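Side-chain contacts in gamma-glutamyl-gamma-aminobutyrate hydrolase PuuD (Escherichia coli, PDB 6VTV), which hydrolyses the gamma-glutamyl linkage of gamma-glutamyl-gamma-aminobutyrate, releasing 4-aminobutanoate and L-glutamate in the last step of putrescine degradation: residues L36-H41 with W229-Y234; V16-N21 with A27-Q32. All coordinates share one frame; numbering follows the deposited sequence.

Contact 1. Residues L36-H41 with W229-Y234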
# COMPACT_ATOMS: atom_id res chain seq x y z
N LEU B 36 -2.66 -9.43 2.93
CA LEU B 36 -3.23 -9.27 1.60
C LEU B 36 -3.74 -10.60 1.05
O LEU B 36 -4.82 -10.66 0.46
CB LEU B 36 -2.20 -8.67 0.66
CG LEU B 36 -1.94 -7.18 0.87
CD1 LEU B 36 -0.63 -6.77 0.21
CD2 LEU B 36 -3.10 -6.38 0.32
N ASN B 37 -2.95 -11.67 1.22
CA ASN B 37 -3.33 -12.97 0.67
C ASN B 37 -4.66 -13.45 1.24
O ASN B 37 -5.45 -14.08 0.53
CB ASN B 37 -2.22 -13.99 0.95
CG ASN B 37 -0.88 -13.58 0.37
OD1 ASN B 37 -0.82 -12.90 -0.65
ND2 ASN B 37 0.19 -13.99 1.03
N ALA B 38 -4.91 -13.17 2.52
CA ALA B 38 -6.14 -13.64 3.15
C ALA B 38 -7.37 -12.93 2.57
O ALA B 38 -8.41 -13.56 2.36
CB ALA B 38 -6.07 -13.44 4.66
N ILE B 39 -7.25 -11.63 2.31
CA ILE B 39 -8.36 -10.89 1.70
C ILE B 39 -8.62 -11.39 0.29
O ILE B 39 -9.77 -11.60 -0.12
CB ILE B 39 -8.08 -9.38 1.72
CG1 ILE B 39 -8.24 -8.83 3.14
CG2 ILE B 39 -9.00 -8.65 0.76
CD1 ILE B 39 -9.68 -8.74 3.60
N ILE B 40 -7.54 -11.60 -0.48
CA ILE B 40 -7.67 -12.09 -1.85
C ILE B 40 -8.40 -13.43 -1.87
O ILE B 40 -9.35 -13.62 -2.64
CB ILE B 40 -6.28 -12.20 -2.51
CG1 ILE B 40 -5.65 -10.82 -2.68
CG2 ILE B 40 -6.38 -12.92 -3.85
CD1 ILE B 40 -6.27 -9.99 -3.78
N HIS B 41 -7.96 -14.36 -1.03
CA HIS B 41 -8.55 -15.70 -1.03
C HIS B 41 -10.03 -15.67 -0.67
O HIS B 41 -10.79 -16.53 -1.12
CB HIS B 41 -7.79 -16.60 -0.05
CG HIS B 41 -8.18 -18.04 -0.13
ND1 HIS B 41 -9.14 -18.60 0.68
CD2 HIS B 41 -7.73 -19.05 -0.92
CE1 HIS B 41 -9.27 -19.88 0.40
NE2 HIS B 41 -8.43 -20.18 -0.57
N TRP B 229 -2.71 -15.75 9.03
CA TRP B 229 -1.61 -16.70 8.87
C TRP B 229 -2.10 -17.94 8.13
O TRP B 229 -2.85 -18.74 8.70
CB TRP B 229 -1.04 -17.07 10.23
CG TRP B 229 0.04 -18.10 10.17
CD1 TRP B 229 -0.05 -19.40 10.56
CD2 TRP B 229 1.38 -17.91 9.68
NE1 TRP B 229 1.15 -20.04 10.35
CE2 TRP B 229 2.04 -19.15 9.81
CE3 TRP B 229 2.08 -16.82 9.16
CZ2 TRP B 229 3.37 -19.33 9.43
CZ3 TRP B 229 3.40 -17.00 8.78
CH2 TRP B 229 4.03 -18.24 8.92
N ASN B 230 -1.67 -18.10 6.88
CA ASN B 230 -2.07 -19.23 6.04
C ASN B 230 -3.57 -19.46 6.10
O ASN B 230 -4.05 -20.58 6.31
CB ASN B 230 -1.30 -20.50 6.43
CG ASN B 230 0.19 -20.38 6.18
OD1 ASN B 230 1.00 -20.53 7.10
ND2 ASN B 230 0.56 -20.11 4.94
N SER B 231 -4.32 -18.37 5.91
CA SER B 231 -5.76 -18.38 6.17
C SER B 231 -6.48 -19.46 5.38
O SER B 231 -7.47 -20.02 5.86
CB SER B 231 -6.36 -17.01 5.85
OG SER B 231 -6.16 -16.68 4.48
N SER B 232 -6.01 -19.76 4.16
CA SER B 232 -6.67 -20.77 3.35
C SER B 232 -6.57 -22.16 3.95
O SER B 232 -7.41 -23.02 3.65
CB SER B 232 -6.08 -20.78 1.94
OG SER B 232 -4.68 -21.00 1.97
N GLU B 233 -5.58 -22.40 4.81
CA GLU B 233 -5.36 -23.72 5.40
C GLU B 233 -6.10 -23.92 6.72
O GLU B 233 -6.24 -25.06 7.16
CB GLU B 233 -3.86 -23.95 5.63
CG GLU B 233 -3.05 -23.99 4.34
CD GLU B 233 -3.25 -25.28 3.57
OE1 GLU B 233 -2.72 -26.32 4.01
OE2 GLU B 233 -3.93 -25.25 2.53
N TYR B 234 -6.59 -22.85 7.35
CA TYR B 234 -7.29 -22.94 8.62
C TYR B 234 -8.77 -22.71 8.39
O TYR B 234 -9.17 -21.65 7.89
CB TYR B 234 -6.73 -21.93 9.62
CG TYR B 234 -5.28 -22.15 9.96
CD1 TYR B 234 -4.27 -21.57 9.21
CD2 TYR B 234 -4.91 -22.97 11.03
CE1 TYR B 234 -2.94 -21.78 9.51
CE2 TYR B 234 -3.58 -23.18 11.33
CZ TYR B 234 -2.60 -22.58 10.57
OH TYR B 234 -1.27 -22.79 10.87
O HOH W 1 -8.75 -16.09 3.78

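Contact 2. Residues V16-N21 with A27-Q32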
# COMPACT_ATOMS: atom_id res chain seq x y z
N VAL B 16 -7.05 -1.11 3.34
CA VAL B 16 -6.16 -1.74 4.30
C VAL B 16 -5.22 -0.68 4.86
O VAL B 16 -4.43 -0.08 4.12
CB VAL B 16 -5.37 -2.89 3.66
CG1 VAL B 16 -4.71 -3.73 4.73
CG2 VAL B 16 -6.28 -3.75 2.80
N VAL B 17 -5.30 -0.47 6.18
CA VAL B 17 -4.44 0.51 6.83
C VAL B 17 -3.01 -0.01 6.87
O VAL B 17 -2.75 -1.15 7.28
CB VAL B 17 -4.97 0.82 8.24
CG1 VAL B 17 -3.93 1.59 9.05
CG2 VAL B 17 -6.27 1.60 8.16
N MET B 18 -2.07 0.84 6.46
CA MET B 18 -0.67 0.45 6.39
C MET B 18 0.06 0.81 7.68
O MET B 18 -0.47 1.49 8.56
CB MET B 18 -0.00 1.13 5.19
CG MET B 18 -0.75 0.95 3.89
SD MET B 18 0.03 1.84 2.53
CE MET B 18 1.44 0.79 2.24
N CYS B 19 1.30 0.34 7.78
CA CYS B 19 2.18 0.64 8.90
C CYS B 19 3.42 1.37 8.39
O CYS B 19 3.76 1.31 7.20
CB CYS B 19 2.61 -0.63 9.64
SG CYS B 19 1.26 -1.64 10.28
N ARG B 20 4.09 2.06 9.30
CA ARG B 20 5.28 2.84 8.96
C ARG B 20 6.54 2.07 9.34
O ARG B 20 6.62 1.47 10.42
CB ARG B 20 5.27 4.19 9.67
CG ARG B 20 6.36 5.16 9.22
CD ARG B 20 5.98 6.58 9.60
NE ARG B 20 6.68 7.60 8.83
CZ ARG B 20 7.61 8.40 9.34
NH1 ARG B 20 7.96 8.29 10.61
NH2 ARG B 20 8.19 9.31 8.57
N ASN B 21 7.52 2.10 8.44
CA ASN B 21 8.84 1.56 8.71
C ASN B 21 9.86 2.43 8.00
O ASN B 21 9.52 3.29 7.19
CB ASN B 21 8.96 0.09 8.27
CG ASN B 21 8.15 -0.85 9.14
OD1 ASN B 21 7.14 -1.41 8.71
ND2 ASN B 21 8.58 -1.02 10.39
N ALA B 27 11.64 6.74 5.13
CA ALA B 27 10.34 6.43 5.70
C ALA B 27 9.47 5.74 4.66
O ALA B 27 9.35 6.20 3.52
CB ALA B 27 9.66 7.70 6.20
N THR B 28 8.86 4.62 5.05
CA THR B 28 8.15 3.77 4.11
C THR B 28 6.83 3.31 4.72
O THR B 28 6.77 3.00 5.92
CB THR B 28 8.99 2.55 3.71
OG1 THR B 28 10.28 2.99 3.25
CG2 THR B 28 8.32 1.76 2.60
N GLN B 29 5.79 3.28 3.90
CA GLN B 29 4.52 2.68 4.28
C GLN B 29 4.50 1.23 3.84
O GLN B 29 4.82 0.92 2.68
CB GLN B 29 3.35 3.45 3.65
CG GLN B 29 3.27 4.91 4.08
CD GLN B 29 2.58 5.07 5.42
OE1 GLN B 29 1.40 4.76 5.56
NE2 GLN B 29 3.31 5.57 6.41
N THR B 30 4.15 0.33 4.76
CA THR B 30 4.29 -1.10 4.53
C THR B 30 2.98 -1.83 4.79
O THR B 30 2.11 -1.35 5.53
CB THR B 30 5.39 -1.71 5.41
OG1 THR B 30 4.95 -1.73 6.78
CG2 THR B 30 6.68 -0.90 5.31
N LEU B 31 2.86 -3.00 4.18
CA LEU B 31 1.72 -3.89 4.39
C LEU B 31 2.18 -5.31 4.13
O LEU B 31 2.55 -5.64 3.00
CB LEU B 31 0.55 -3.52 3.48
CG LEU B 31 -0.68 -4.44 3.56
CD1 LEU B 31 -1.16 -4.56 5.00
CD2 LEU B 31 -1.78 -3.91 2.66
N GLN B 32 2.17 -6.14 5.17
CA GLN B 32 2.62 -7.52 5.02
C GLN B 32 1.72 -8.28 4.05
O GLN B 32 0.50 -8.11 4.05
CB GLN B 32 2.65 -8.22 6.38
CG GLN B 32 3.83 -7.81 7.26
CD GLN B 32 3.90 -8.61 8.54
OE1 GLN B 32 2.91 -9.19 8.98
NE2 GLN B 32 5.07 -8.64 9.16

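Contact 1. Residues L36-H41 with W229-Y234
S232 sets its CB over one face of the H41 imidazole, 3.6 Å from the ring centroid and 15° off the ring normal, a CH-pi contact made by a methylene group. Its closest ring atom is NE2, 3.5 Å from S232 CB, so the carbon sits slightly toward that rim. With CG anti to the backbone N (chi1 -171°), the H41 ring extends from helix 33-42 toward the loop. One helical turn earlier, A38 and S231 form the second touch: A38 CB lies 3.2 Å from S231 OG and 3.8 Å from S231 CB. No direct hydrogen bond joins the two segments. A water bridges them instead, donating to A38 O at 2.9 Å and lying 2.7 Å from S231 OG. Behind these pairs, a backbone bond from E233 N to N230 O (2.8 Å) closes a turn around S231 and S232, and the loop leads on to Y234, the N-cap of helix 235-254. Helix 235-254 also packs on helix 33-42, with F241 against A38 and R238 against H41. A38 also packs close to E228, predicted to belong with C118 and H226 to the catalytic triad of this glutamine amidotransferase-like fold. Next to that predicted active-site residue, helix and loop thus meet through one methylene-ring touch, one methyl-hydroxyl touch and a single water that links S231 OG to A38 O.

Contact 2. Residues V16-N21 with A27-Q32
A beta hairpin, strand 13-23 with strand 26-32, forms this contact, and its second strand pairs antiparallel with a strand of the second subunit, carrying the sheet across the dimer interface. C19 and T30 are a hydrogen-bonded pair: C19 N reaches T30 O at 2.9 Å, almost straight at 173°, and T30 N returns to C19 O at 2.7 Å. N21 and T28 form the next such pair, N21 N giving to T28 O and T28 N to N21 O, while R20 and Q29 between them are non-hydrogen-bonded. On the face of R20 and Q29, the extended arginine brings NH2 to 3.2 Å from A27 CB, the methyl lying obliquely to the guanidinium plane. R20 NE forms a salt bridge with OE2 of E33 of the second subunit, and Q29 NE2 hydrogen-bonds to the same oxygen. M18, bent at chi3 (74°), crosses Q29 at about a right angle and lays CE 3.6 Å from Q29 CB. Where the strands diverge, V16 CG1 meets L31 CD2 at 3.6 Å. C19, N21, T28 and T30 point to the other face. There the T30 hydroxyl, placed between its backbone N and carbonyl carbon (chi1 71°), has two possible acceptors for its one proton, C19 O at 3.3 Å and N21 OD1, with T30 OG1 lying 2.9 Å from N21 OD1.

Contact 2 comes first along the chain and closes before contact 1 opens; their centres lie about 19 Å apart. Strand 26-32 runs directly into helix 33-42, so the hairpin of contact 2 and the helical half of contact 1 are consecutive elements. They meet where L36 CD2 packs 3.6 Å from L31 CD2. The other half of contact 1 returns 188 residues later, in the loop between strand 220-223 of the same mixed sheet and helix 235-254. Both contacts reach the second subunit: T28-Q32 pair with a strand of that chain, and L36 packs on its P50. Helix 33-42 thus follows the hairpin that pairs across the dimer and packs against the loop just beyond predicted catalytic residues H226 and E228.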